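Long-range contacts in Ac-ASP-7 (Ancylostoma caninum, PDB 3S6S), which is of unknown function but, as a secreted hookworm protein of the SCP/TAPS (pathogenesis-related) family, is probably involved in interactions between parasite and host: residues Gly11-Arg16 against Gly55-Ala60; Ala44-Gly49 against Asp161-Lys166; Thr78-Asp83 against Glu94-Phe99; Val109-Ala114 against Tyr140-Lys145. One frame throughout, in Å; residues are numbered along the deposited sequence.

Contact 1. Residues Gly11-Arg16 against Gly55-Ala60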
loop_
_atom_site.group_PDB
_atom_site.type_symbol
_atom_site.label_atom_id
_atom_site.label_comp_id
_atom_site.label_asym_id
_atom_site.label_seq_id
_atom_site.Cartn_x
_atom_site.Cartn_y
_atom_site.Cartn_z
ATOM N N GLY A 11 -12.637 -1.768 12.359
ATOM C CA GLY A 11 -11.333 -1.823 11.726
ATOM C C GLY A 11 -11.438 -1.037 10.439
ATOM O O GLY A 11 -11.007 0.105 10.362
ATOM N N CYS A 12 -12.031 -1.645 9.424
ATOM C CA CYS A 12 -12.358 -0.917 8.217
ATOM C C CYS A 12 -13.512 0.043 8.489
ATOM O O CYS A 12 -14.671 -0.302 8.293
ATOM C CB CYS A 12 -12.748 -1.882 7.099
ATOM S SG CYS A 12 -11.344 -2.695 6.342
ATOM N N MET A 13 -13.207 1.248 8.949
ATOM C CA MET A 13 -14.262 2.234 9.077
ATOM C C MET A 13 -14.239 3.303 7.991
ATOM O O MET A 13 -15.254 3.957 7.729
ATOM C CB MET A 13 -14.397 2.802 10.502
ATOM C CG MET A 13 -13.139 3.141 11.236
ATOM S SD MET A 13 -13.524 3.556 12.961
ATOM C CE MET A 13 -12.839 2.107 13.761
ATOM N N VAL A 14 -13.103 3.449 7.319
ATOM C CA VAL A 14 -13.035 4.346 6.165
ATOM C C VAL A 14 -13.973 3.849 5.065
ATOM O O VAL A 14 -14.014 2.651 4.800
ATOM C CB VAL A 14 -11.596 4.471 5.627
ATOM C CG1 VAL A 14 -11.603 4.966 4.202
ATOM C CG2 VAL A 14 -10.772 5.400 6.536
ATOM N N ASP A 15 -14.709 4.768 4.428
ATOM C CA ASP A 15 -15.685 4.415 3.380
ATOM C C ASP A 15 -15.066 3.793 2.143
ATOM O O ASP A 15 -13.989 4.195 1.680
ATOM C CB ASP A 15 -16.529 5.617 2.929
ATOM C CG ASP A 15 -17.482 6.114 4.005
ATOM O OD1 ASP A 15 -17.841 7.316 3.960
ATOM O OD2 ASP A 15 -17.869 5.319 4.894
ATOM N N ARG A 16 -15.802 2.835 1.592
ATOM C CA ARG A 16 -15.398 2.069 0.425
ATOM C C ARG A 16 -14.645 2.847 -0.670
ATOM O O ARG A 16 -13.528 2.494 -1.016
ATOM C CB ARG A 16 -16.619 1.354 -0.148
ATOM C CG ARG A 16 -16.308 0.421 -1.290
ATOM C CD ARG A 16 -17.438 -0.566 -1.499
ATOM N NE ARG A 16 -17.159 -1.435 -2.629
ATOM C CZ ARG A 16 -18.087 -1.885 -3.467
ATOM N NH1 ARG A 16 -19.355 -1.531 -3.290
ATOM N NH2 ARG A 16 -17.745 -2.677 -4.482
ATOM N N GLY A 55 -7.312 -4.560 10.243
ATOM C CA GLY A 55 -6.493 -4.483 11.438
ATOM C C GLY A 55 -5.426 -3.417 11.298
ATOM O O GLY A 55 -5.246 -2.591 12.194
ATOM N N LEU A 56 -4.728 -3.413 10.166
ATOM C CA LEU A 56 -3.737 -2.376 9.915
ATOM C C LEU A 56 -4.377 -1.008 9.651
ATOM O O LEU A 56 -3.753 0.016 9.906
ATOM C CB LEU A 56 -2.798 -2.747 8.768
ATOM C CG LEU A 56 -1.909 -3.960 9.006
ATOM C CD1 LEU A 56 -1.041 -4.219 7.788
ATOM C CD2 LEU A 56 -1.064 -3.758 10.267
ATOM N N GLU A 57 -5.610 -0.981 9.149
ATOM C CA GLU A 57 -6.288 0.303 9.047
ATOM C C GLU A 57 -6.538 0.883 10.445
ATOM O O GLU A 57 -6.363 2.074 10.671
ATOM C CB GLU A 57 -7.590 0.232 8.260
ATOM C CG GLU A 57 -8.512 1.386 8.635
ATOM C CD GLU A 57 -9.704 1.570 7.705
ATOM O OE1 GLU A 57 -9.726 0.977 6.600
ATOM O OE2 GLU A 57 -10.613 2.331 8.095
ATOM N N GLU A 58 -6.920 0.027 11.381
ATOM C CA GLU A 58 -7.074 0.424 12.758
ATOM C C GLU A 58 -5.731 0.875 13.383
ATOM O O GLU A 58 -5.694 1.795 14.209
ATOM C CB GLU A 58 -7.720 -0.714 13.554
ATOM C CG GLU A 58 -7.863 -0.487 15.064
ATOM C CD GLU A 58 -8.469 0.872 15.458
ATOM O OE1 GLU A 58 -8.167 1.343 16.587
ATOM O OE2 GLU A 58 -9.238 1.462 14.661
ATOM N N GLU A 59 -4.629 0.242 12.988
ATOM C CA GLU A 59 -3.337 0.719 13.468
ATOM C C GLU A 59 -3.051 2.098 12.869
ATOM O O GLU A 59 -2.546 2.987 13.544
ATOM C CB GLU A 59 -2.197 -0.265 13.161
ATOM C CG GLU A 59 -2.397 -1.699 13.696
ATOM C CD GLU A 59 -1.118 -2.529 13.605
ATOM O OE1 GLU A 59 -1.123 -3.694 14.063
ATOM O OE2 GLU A 59 -0.101 -2.004 13.087
ATOM N N ALA A 60 -3.412 2.291 11.609
ATOM C CA ALA A 60 -3.229 3.601 11.004
ATOM C C ALA A 60 -4.029 4.665 11.766
ATOM O O ALA A 60 -3.541 5.781 11.978
ATOM C CB ALA A 60 -3.596 3.577 9.533
HETATM O O HOH W 1 -12.113 0.647 5.061
#

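Contact 2. Residues Ala44-Gly49 against Asp161-Lys166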
loop_
_atom_site.group_PDB
_atom_site.type_symbol
_atom_site.label_atom_id
_atom_site.label_comp_id
_atom_site.label_asym_id
_atom_site.label_seq_id
_atom_site.Cartn_x
_atom_site.Cartn_y
_atom_site.Cartn_z
ATOM N N ALA A 44 11.163 -5.346 -14.679
ATOM C CA ALA A 44 10.157 -6.267 -14.165
ATOM C C ALA A 44 10.689 -7.006 -12.956
ATOM O O ALA A 44 11.902 -7.176 -12.803
ATOM C CB ALA A 44 9.750 -7.268 -15.251
ATOM N N ARG A 45 9.788 -7.445 -12.089
ATOM C CA ARG A 45 10.215 -8.187 -10.911
ATOM C C ARG A 45 9.065 -8.937 -10.266
ATOM O O ARG A 45 7.893 -8.710 -10.582
ATOM C CB ARG A 45 10.833 -7.246 -9.873
ATOM C CG ARG A 45 9.881 -6.164 -9.385
ATOM C CD ARG A 45 10.252 -4.819 -9.994
ATOM N NE ARG A 45 11.004 -4.005 -9.048
ATOM C CZ ARG A 45 11.840 -3.026 -9.379
ATOM N NH1 ARG A 45 12.067 -2.721 -10.646
ATOM N NH2 ARG A 45 12.459 -2.355 -8.421
ATOM N N GLU A 46 9.423 -9.830 -9.348
ATOM C CA GLU A 46 8.444 -10.447 -8.479
ATOM C C GLU A 46 7.852 -9.334 -7.641
ATOM O O GLU A 46 8.577 -8.489 -7.107
ATOM C CB GLU A 46 9.101 -11.499 -7.590
ATOM C CG GLU A 46 8.156 -12.150 -6.608
ATOM C CD GLU A 46 8.785 -13.307 -5.880
ATOM O OE1 GLU A 46 9.803 -13.837 -6.365
ATOM O OE2 GLU A 46 8.265 -13.695 -4.815
ATOM N N MET A 47 6.531 -9.308 -7.553
ATOM C CA MET A 47 5.855 -8.298 -6.763
ATOM C C MET A 47 4.688 -8.939 -6.015
ATOM O O MET A 47 3.995 -9.804 -6.553
ATOM C CB MET A 47 5.382 -7.161 -7.668
ATOM C CG MET A 47 4.628 -6.033 -6.957
ATOM S SD MET A 47 5.663 -4.885 -6.023
ATOM C CE MET A 47 6.578 -4.075 -7.347
ATOM N N TYR A 48 4.494 -8.540 -4.763
ATOM C CA TYR A 48 3.329 -8.981 -4.009
ATOM C C TYR A 48 2.301 -7.890 -4.046
ATOM O O TYR A 48 2.649 -6.729 -3.915
ATOM C CB TYR A 48 3.700 -9.313 -2.562
ATOM C CG TYR A 48 4.164 -10.739 -2.432
ATOM C CD1 TYR A 48 5.349 -11.150 -3.037
ATOM C CD2 TYR A 48 3.402 -11.691 -1.749
ATOM C CE1 TYR A 48 5.780 -12.449 -2.954
ATOM C CE2 TYR A 48 3.828 -13.006 -1.660
ATOM C CZ TYR A 48 5.027 -13.374 -2.270
ATOM O OH TYR A 48 5.482 -14.661 -2.208
ATOM N N GLY A 49 1.043 -8.248 -4.269
ATOM C CA GLY A 49 -0.029 -7.282 -4.126
ATOM C C GLY A 49 -0.153 -6.992 -2.637
ATOM O O GLY A 49 0.224 -7.820 -1.812
ATOM N N ASP A 161 5.569 -19.060 -9.198
ATOM C CA ASP A 161 6.455 -17.932 -9.500
ATOM C C ASP A 161 6.698 -17.038 -8.284
ATOM O O ASP A 161 7.677 -16.289 -8.233
ATOM C CB ASP A 161 5.903 -17.095 -10.654
ATOM C CG ASP A 161 5.987 -17.818 -11.977
ATOM O OD1 ASP A 161 7.023 -18.466 -12.218
ATOM O OD2 ASP A 161 5.022 -17.749 -12.769
ATOM N N CYS A 162 5.797 -17.111 -7.311
ATOM C CA CYS A 162 5.926 -16.318 -6.100
ATOM C C CYS A 162 6.843 -17.027 -5.117
ATOM O O CYS A 162 6.488 -18.091 -4.597
ATOM C CB CYS A 162 4.552 -16.063 -5.493
ATOM S SG CYS A 162 3.406 -15.386 -6.702
ATOM N N THR A 163 8.012 -16.428 -4.866
ATOM C CA THR A 163 9.068 -17.068 -4.072
ATOM C C THR A 163 9.291 -16.438 -2.694
ATOM O O THR A 163 9.803 -17.103 -1.780
ATOM C CB THR A 163 10.447 -17.024 -4.797
ATOM O OG1 THR A 163 10.911 -15.666 -4.881
ATOM C CG2 THR A 163 10.368 -17.618 -6.197
ATOM N N TYR A 164 8.942 -15.159 -2.549
ATOM C CA TYR A 164 9.307 -14.420 -1.343
ATOM C C TYR A 164 8.626 -14.988 -0.118
ATOM O O TYR A 164 9.229 -15.062 0.947
ATOM C CB TYR A 164 8.982 -12.929 -1.472
ATOM C CG TYR A 164 9.866 -12.189 -2.448
ATOM C CD1 TYR A 164 9.383 -11.096 -3.162
ATOM C CD2 TYR A 164 11.186 -12.579 -2.651
ATOM C CE1 TYR A 164 10.181 -10.418 -4.054
ATOM C CE2 TYR A 164 11.993 -11.910 -3.538
ATOM C CZ TYR A 164 11.484 -10.828 -4.239
ATOM O OH TYR A 164 12.291 -10.152 -5.126
ATOM N N TYR A 165 7.365 -15.378 -0.264
ATOM C CA TYR A 165 6.615 -15.887 0.871
ATOM C C TYR A 165 5.969 -17.221 0.551
ATOM O O TYR A 165 5.556 -17.463 -0.586
ATOM C CB TYR A 165 5.560 -14.882 1.334
ATOM C CG TYR A 165 6.141 -13.588 1.848
ATOM C CD1 TYR A 165 6.692 -13.507 3.129
ATOM C CD2 TYR A 165 6.152 -12.447 1.055
ATOM C CE1 TYR A 165 7.236 -12.317 3.610
ATOM C CE2 TYR A 165 6.699 -11.257 1.521
ATOM C CZ TYR A 165 7.234 -11.195 2.802
ATOM O OH TYR A 165 7.770 -10.011 3.265
ATOM N N LYS A 166 5.874 -18.066 1.575
ATOM C CA LYS A 166 5.395 -19.437 1.434
ATOM C C LYS A 166 4.118 -19.599 0.605
ATOM O O LYS A 166 4.181 -19.994 -0.569
ATOM C CB LYS A 166 5.230 -20.090 2.813
#

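Contact 3. Residues Thr78-Asp83 against Glu94-Phe99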
loop_
_atom_site.group_PDB
_atom_site.type_symbol
_atom_site.label_atom_id
_atom_site.label_comp_id
_atom_site.label_asym_id
_atom_site.label_seq_id
_atom_site.Cartn_x
_atom_site.Cartn_y
_atom_site.Cartn_z
ATOM N N THR A 78 3.154 5.505 5.710
ATOM C CA THR A 78 3.117 6.660 4.821
ATOM C C THR A 78 2.057 7.668 5.274
ATOM O O THR A 78 1.066 7.315 5.903
ATOM C CB THR A 78 2.853 6.278 3.353
ATOM O OG1 THR A 78 1.566 5.640 3.237
ATOM C CG2 THR A 78 3.970 5.367 2.832
ATOM N N ARG A 79 2.278 8.933 4.953
ATOM C CA ARG A 79 1.319 9.966 5.290
ATOM C C ARG A 79 1.077 10.823 4.076
ATOM O O ARG A 79 1.984 11.084 3.301
ATOM C CB ARG A 79 1.836 10.828 6.437
ATOM C CG ARG A 79 2.584 10.032 7.474
ATOM C CD ARG A 79 3.193 10.932 8.527
ATOM N NE ARG A 79 2.292 11.021 9.660
ATOM C CZ ARG A 79 2.461 10.338 10.780
ATOM N NH1 ARG A 79 3.523 9.533 10.904
ATOM N NH2 ARG A 79 1.577 10.479 11.769
ATOM N N PHE A 80 -0.161 11.252 3.898
ATOM C CA PHE A 80 -0.452 12.198 2.834
ATOM C C PHE A 80 -1.653 13.055 3.206
ATOM O O PHE A 80 -2.608 12.575 3.826
ATOM C CB PHE A 80 -0.584 11.502 1.469
ATOM C CG PHE A 80 -1.452 10.274 1.480
ATOM C CD1 PHE A 80 -0.944 9.051 1.899
ATOM C CD2 PHE A 80 -2.780 10.335 1.037
ATOM C CE1 PHE A 80 -1.746 7.907 1.894
ATOM C CE2 PHE A 80 -3.593 9.195 1.037
ATOM C CZ PHE A 80 -3.079 7.982 1.461
ATOM N N SER A 81 -1.559 14.339 2.875
ATOM C CA SER A 81 -2.563 15.325 3.270
ATOM C C SER A 81 -2.631 16.511 2.322
ATOM O O SER A 81 -1.777 16.683 1.447
ATOM C CB SER A 81 -2.293 15.837 4.680
ATOM O OG SER A 81 -1.010 15.459 5.125
ATOM N N GLY A 82 -3.654 17.337 2.505
ATOM C CA GLY A 82 -3.816 18.518 1.681
ATOM C C GLY A 82 -5.090 19.270 1.974
ATOM O O GLY A 82 -6.095 18.684 2.389
ATOM N N ASP A 83 -5.047 20.580 1.768
ATOM C CA ASP A 83 -6.244 21.395 1.869
ATOM C C ASP A 83 -7.082 21.158 0.628
ATOM O O ASP A 83 -6.551 20.875 -0.446
ATOM C CB ASP A 83 -5.882 22.871 1.996
ATOM C CG ASP A 83 -5.132 23.177 3.278
ATOM O OD1 ASP A 83 -5.446 22.559 4.314
ATOM O OD2 ASP A 83 -4.224 24.030 3.248
ATOM N N GLU A 94 -6.465 13.775 -5.935
ATOM C CA GLU A 94 -5.432 14.749 -6.274
ATOM C C GLU A 94 -4.256 14.646 -5.309
ATOM O O GLU A 94 -3.097 14.704 -5.715
ATOM C CB GLU A 94 -5.994 16.171 -6.240
ATOM C CG GLU A 94 -7.076 16.426 -7.271
ATOM C CD GLU A 94 -7.664 17.833 -7.196
ATOM O OE1 GLU A 94 -7.497 18.518 -6.154
ATOM O OE2 GLU A 94 -8.295 18.248 -8.194
ATOM N N ILE A 95 -4.572 14.507 -4.027
ATOM C CA ILE A 95 -3.557 14.308 -2.997
ATOM C C ILE A 95 -2.670 13.109 -3.309
ATOM O O ILE A 95 -1.462 13.164 -3.094
ATOM C CB ILE A 95 -4.195 14.137 -1.628
ATOM C CG1 ILE A 95 -4.671 15.494 -1.128
ATOM C CG2 ILE A 95 -3.213 13.521 -0.646
ATOM C CD1 ILE A 95 -5.500 15.408 0.118
ATOM N N LEU A 96 -3.272 12.042 -3.837
ATOM C CA LEU A 96 -2.530 10.845 -4.239
ATOM C C LEU A 96 -1.601 11.116 -5.410
ATOM O O LEU A 96 -0.533 10.511 -5.525
ATOM C CB LEU A 96 -3.490 9.713 -4.619
ATOM C CG LEU A 96 -4.291 9.052 -3.500
ATOM C CD1 LEU A 96 -5.357 8.180 -4.102
ATOM C CD2 LEU A 96 -3.389 8.238 -2.579
ATOM N N GLU A 97 -2.005 12.010 -6.305
ATOM C CA GLU A 97 -1.112 12.358 -7.397
ATOM C C GLU A 97 0.104 13.086 -6.824
ATOM O O GLU A 97 1.248 12.763 -7.128
ATOM C CB GLU A 97 -1.816 13.204 -8.450
ATOM C CG GLU A 97 -1.065 13.214 -9.784
ATOM C CD GLU A 97 -1.754 14.055 -10.859
ATOM O OE1 GLU A 97 -3.002 14.161 -10.833
ATOM O OE2 GLU A 97 -1.035 14.618 -11.720
ATOM N N THR A 98 -0.150 14.047 -5.957
ATOM C CA THR A 98 0.941 14.740 -5.303
ATOM C C THR A 98 1.803 13.736 -4.519
ATOM O O THR A 98 3.022 13.749 -4.601
ATOM C CB THR A 98 0.400 15.871 -4.411
ATOM O OG1 THR A 98 -0.205 16.866 -5.248
ATOM C CG2 THR A 98 1.515 16.497 -3.604
ATOM N N PHE A 99 1.136 12.843 -3.804
ATOM C CA PHE A 99 1.777 11.804 -3.024
ATOM C C PHE A 99 2.699 10.947 -3.891
ATOM O O PHE A 99 3.777 10.543 -3.450
ATOM C CB PHE A 99 0.680 10.928 -2.393
ATOM C CG PHE A 99 1.199 9.777 -1.568
ATOM C CD1 PHE A 99 0.796 8.478 -1.845
ATOM C CD2 PHE A 99 2.071 9.995 -0.504
ATOM C CE1 PHE A 99 1.243 7.419 -1.088
ATOM C CE2 PHE A 99 2.529 8.938 0.261
ATOM C CZ PHE A 99 2.119 7.643 -0.030
#

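Contact 4. Residues Val109-Ala114 against Tyr140-Lys145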
loop_
_atom_site.group_PDB
_atom_site.type_symbol
_atom_site.label_atom_id
_atom_site.label_comp_id
_atom_site.label_asym_id
_atom_site.label_seq_id
_atom_site.Cartn_x
_atom_site.Cartn_y
_atom_site.Cartn_z
ATOM N N VAL A 109 5.415 2.391 -0.652
ATOM C CA VAL A 109 4.273 2.019 -1.480
ATOM C C VAL A 109 4.604 0.861 -2.412
ATOM O O VAL A 109 3.782 -0.011 -2.700
ATOM C CB VAL A 109 3.855 3.222 -2.349
ATOM C CG1 VAL A 109 2.827 2.811 -3.415
ATOM C CG2 VAL A 109 3.328 4.343 -1.454
ATOM N N VAL A 110 5.853 0.836 -2.827
ATOM C CA VAL A 110 6.272 0.096 -4.000
ATOM C C VAL A 110 7.189 -1.106 -3.662
ATOM O O VAL A 110 7.527 -1.901 -4.536
ATOM C CB VAL A 110 6.905 1.136 -4.973
ATOM C CG1 VAL A 110 8.296 0.757 -5.443
ATOM C CG2 VAL A 110 5.932 1.476 -6.091
ATOM N N TYR A 111 7.544 -1.228 -2.378
ATOM C CA TYR A 111 8.406 -2.277 -1.835
ATOM C C TYR A 111 7.817 -3.662 -2.075
ATOM O O TYR A 111 6.797 -4.008 -1.486
ATOM C CB TYR A 111 8.567 -2.052 -0.323
ATOM C CG TYR A 111 9.488 -3.010 0.396
ATOM C CD1 TYR A 111 9.243 -3.377 1.709
ATOM C CD2 TYR A 111 10.624 -3.524 -0.225
ATOM C CE1 TYR A 111 10.094 -4.247 2.382
ATOM C CE2 TYR A 111 11.469 -4.394 0.431
ATOM C CZ TYR A 111 11.199 -4.752 1.731
ATOM O OH TYR A 111 12.049 -5.609 2.393
ATOM N N PRO A 112 8.469 -4.472 -2.931
ATOM C CA PRO A 112 7.909 -5.762 -3.378
ATOM C C PRO A 112 7.662 -6.782 -2.267
ATOM O O PRO A 112 6.921 -7.728 -2.498
ATOM C CB PRO A 112 8.967 -6.284 -4.355
ATOM C CG PRO A 112 9.692 -5.055 -4.821
ATOM C CD PRO A 112 9.727 -4.147 -3.624
ATOM N N LYS A 113 8.230 -6.580 -1.079
ATOM C CA LYS A 113 8.106 -7.572 -0.008
ATOM C C LYS A 113 7.109 -7.194 1.085
ATOM O O LYS A 113 6.898 -7.954 2.034
ATOM C CB LYS A 113 9.474 -7.904 0.587
ATOM C CG LYS A 113 10.412 -8.513 -0.439
ATOM C CD LYS A 113 11.803 -8.836 0.110
ATOM C CE LYS A 113 12.643 -9.512 -0.988
ATOM N NZ LYS A 113 14.039 -9.747 -0.555
ATOM N N ALA A 114 6.503 -6.018 0.964
ATOM C CA ALA A 114 5.319 -5.720 1.761
ATOM C C ALA A 114 4.175 -6.573 1.207
ATOM O O ALA A 114 4.113 -6.806 0.009
ATOM C CB ALA A 114 4.980 -4.220 1.701
ATOM N N TYR A 140 1.976 -0.387 6.857
ATOM C CA TYR A 140 2.366 -1.532 6.059
ATOM C C TYR A 140 3.001 -2.577 6.952
ATOM O O TYR A 140 3.615 -2.246 7.958
ATOM C CB TYR A 140 3.350 -1.099 4.984
ATOM C CG TYR A 140 2.843 0.061 4.165
ATOM C CD1 TYR A 140 2.791 1.337 4.706
ATOM C CD2 TYR A 140 2.419 -0.115 2.850
ATOM C CE1 TYR A 140 2.338 2.399 3.973
ATOM C CE2 TYR A 140 1.961 0.956 2.106
ATOM C CZ TYR A 140 1.928 2.207 2.680
ATOM O OH TYR A 140 1.474 3.278 1.971
ATOM N N ASP A 141 2.836 -3.846 6.598
ATOM C CA ASP A 141 3.381 -4.897 7.434
ATOM C C ASP A 141 4.895 -4.947 7.296
ATOM O O ASP A 141 5.589 -5.367 8.216
ATOM C CB ASP A 141 2.728 -6.255 7.140
ATOM C CG ASP A 141 3.101 -6.824 5.772
ATOM O OD1 ASP A 141 2.976 -8.055 5.614
ATOM O OD2 ASP A 141 3.507 -6.069 4.861
ATOM N N LYS A 142 5.412 -4.497 6.160
ATOM C CA LYS A 142 6.854 -4.527 5.969
ATOM C C LYS A 142 7.453 -3.231 5.410
ATOM O O LYS A 142 7.042 -2.717 4.376
ATOM C CB LYS A 142 7.284 -5.742 5.146
ATOM C CG LYS A 142 8.764 -6.055 5.313
ATOM C CD LYS A 142 9.151 -7.370 4.648
ATOM C CE LYS A 142 10.537 -7.861 5.109
ATOM N NZ LYS A 142 11.593 -6.814 4.979
ATOM N N LYS A 143 8.442 -2.725 6.136
ATOM C CA LYS A 143 9.131 -1.491 5.831
ATOM C C LYS A 143 10.460 -1.808 5.180
ATOM O O LYS A 143 11.213 -2.609 5.703
ATOM C CB LYS A 143 9.389 -0.759 7.141
ATOM C CG LYS A 143 10.280 0.435 7.016
ATOM C CD LYS A 143 10.362 1.104 8.348
ATOM C CE LYS A 143 11.006 2.477 8.256
ATOM N NZ LYS A 143 11.236 3.019 9.635
ATOM N N PRO A 144 10.762 -1.187 4.029
ATOM C CA PRO A 144 12.063 -1.488 3.422
ATOM C C PRO A 144 13.170 -0.821 4.236
ATOM O O PRO A 144 12.869 0.042 5.056
ATOM C CB PRO A 144 11.955 -0.824 2.059
ATOM C CG PRO A 144 11.058 0.355 2.304
ATOM C CD PRO A 144 10.045 -0.122 3.307
ATOM N N LYS A 145 14.425 -1.217 4.036
ATOM C CA LYS A 145 15.525 -0.456 4.627
ATOM C C LYS A 145 16.271 0.336 3.575
ATOM O O LYS A 145 16.182 0.058 2.385
ATOM C CB LYS A 145 16.495 -1.302 5.474
ATOM C CG LYS A 145 16.315 -2.805 5.436
ATOM C CD LYS A 145 16.882 -3.432 6.714
ATOM C CE LYS A 145 18.206 -2.757 7.108
ATOM N NZ LYS A 145 18.640 -3.076 8.499
HETATM O O HOH W 2 13.616 -4.836 4.912
#

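Contact 1. Residues Gly11-Arg16 against Gly55-Ala60
The carboxylate of Glu57 lies flat between two parts of the loop Gly11-Arg16. Gly11 O, Cys12 CA and Met13 N lie over one of its faces, while CG2 of Val14 leans on OE2 from the other, 3.4 Å away. At the rim, Val14 N gives OE2 a nearly straight hydrogen bond of 2.8 Å (169° at the hydrogen), received on the syn lone pair. Met13 N reaches the same oxygen at 2.9 Å but descends from above the plane, 55° out of it, and its bond is more bent. Two successive backbone N-H groups therefore grip one buried oxygen, which would probably stabilise the negative charge. Gly11 O stands 3.2 Å from Glu57 OE2 with no hydrogen bond between these two acceptors; Met13 N faces both and makes a weak bond to Gly11 O that closes an inverse gamma turn centred on Cys12. The other oxygen, OE1, faces a water 2.9 Å away that also donates to Val14 O, and it is held by Tyr52 OH as well. Glu57 spans the gap because CG is anti to the backbone N (chi1 157°) and the chain stays extended beyond it. Nearer the solvent, Met13 CE rests 3.8 Å from OE2 of Glu58, whose carboxylate is paired with Arg61 and Lys62. The Cys12-Cys54 disulfide adds a covalent tie beside the start of helix 54-65. The arrangement, an inverse gamma turn with successive N-H groups bound by a helix carboxylate, ties the loop between strand 6-7 and helix 16-34 to this helix within the alpha-beta-alpha sandwich of the SCP/TAPS fold.

Contact 2. Residues Ala44-Gly49 against Asp161-Lys166
This contact joins the loop leading into strand 51-53 to the cysteine-rich C-terminal region, where Cys162 is disulfide-bonded to Cys175. Glu46 reaches across extended, CG anti to the backbone N (chi1 177°), and uses both carboxylate oxygens. OE2 takes two consecutive backbone N-H groups: Tyr164 N at 2.8 Å on the syn lone pair, and Thr163 N at 2.7 Å from above the carboxylate plane. OE1 receives the Thr163 hydroxyl OG1 at 2.6 Å, also on its syn side, so three bonds fix the group's rotation. The Tyr164 ring stacks on this carboxylate, the planes 21° apart, with Glu46 OE2 3.1 Å above the ring plane toward its rim. Lys113 makes a cation-pi contact with the same ring.

Tyr48 is the second bridge. Its OH accepts Tyr165 N at 2.8 Å and is also hydrogen-bonded to Ser168 OG. The edge of the Tyr165 ring meets the Tyr48 face in a T-shaped pair, planes at 85°, while Tyr48 CE1 packs 3.6 Å from Tyr164 CB. Met47 packs on helix 16-34, Met47 and Gly49 share backbone hydrogen bonds with Cys175 of strand 175-176, and Tyr165 OH bonds Lys113 O just beyond helix 103-110.

Contact 3. Residues Thr78-Asp83 against Glu94-Phe99
Phe80 holds CG between its backbone N and carbonyl carbon (chi1 47°), which stands the ring up from strand 76-83, whereas Phe99 extends CG away from its own backbone N (chi1 179°) and reaches from the helix toward the strand. The two rings meet obliquely, planes 34° apart and centroids 4.5 Å apart. CD1 of Phe80 lies over the centre of the Phe99 ring, 3.7 Å above its plane, and Phe80 CB presses on Phe99 CD2 at 3.6 Å. Further along, CZ of Phe99 points at Thr78, whose CB approaches the ring edge at 3.7 Å. The Thr78 hydroxyl is engaged elsewhere, by the OH of Tyr140.

Ile95 and Leu96 fill in around Phe80. CG2 of Ile95 meets the ring edge near its plane, 3.6 Å from Phe80 CD2, and Leu96 CD2 comes within 3.7 Å of Phe80 CE2. The other branch of Ile95 runs on to the strand backbone, where its CD1 rests 3.6 Å from Gly82 N; with no side chain on Gly82, the isoleucine lies directly against the main chain. No hydrogen bond crosses the contact; it is held by apolar side chains packing on one another and on the strand backbone. The strand and helix segments approach to 8.1 Å between axes. Strand 76-83 is an outermost strand of the mixed sheet, hydrogen-bonded to strand 133-140, whose Trp136 ring meets that of Phe80. Phe99 packs on helix 103-110, while Phe80 touches Ile22 and Leu96 touches Phe25, both of helix 16-34.

Contact 4. Residues Val109-Ala114 against Tyr140-Lys145
Tyr111 OH is gripped from several sides: Lys142 NZ donates to it at 2.9 Å, a water donates at 3.1 Å, and Glu148 OE2 is a further hydrogen-bond partner. The same water makes a weak bond to Lys143 O. Lys142 runs extended past the tyrosine and turns only at its last torsion (chi4 -52°), which brings NZ back to the hydroxyl; on the way its CD lies 3.5 Å from Lys113 O.

The ring of Tyr111 is sandwiched. Pro144 CB sits over the centre of one face in a CH-pi contact, 3.6 Å from the centroid and 7° off the normal, while Lys113 N, inside the type I turn from Tyr111 to Ala114, lies above the opposite face. Lys142 O approaches in plane at the edge. At the end of the turn, Ala114 CA packs 3.6 Å from Asp141 OD2, and Asp141 OD1 is hydrogen-bonded to Thr115 OG1. Elsewhere Val109 CG2 touches Tyr140 OH, which is hydrogen-bonded to His26 NE2.

With proline on one face and a lysine and a glutamate at the hydroxyl, Tyr111 is fixed in position and rotation; the nearby ammonium group would probably polarise its oxygen, and the Glu148 carboxylate probably counters that effect.

Overall arrangement
Contacts 1 and 2 lie on opposite sides of the chain's centre, their centres 25 Å apart, and their segments alternate along the sequence. Contacts 3 and 4 follow one another inside the loop that contact 2 closes. Contact 4 is the most central of the four and touches each of the others: Leu56 of contact 1 meets Asp141, Tyr140 joins it to contact 3, and Lys113 joins it to contact 2. Helices 88-99 and 103-110, successive in the chain, link contacts 3 and 4, and helix 16-34 packs against contacts 2, 3 and 4. The central sheet and its helices are thereby tied to the loop before helix 16-34 on one side and the cysteine-rich C-terminal region on the other.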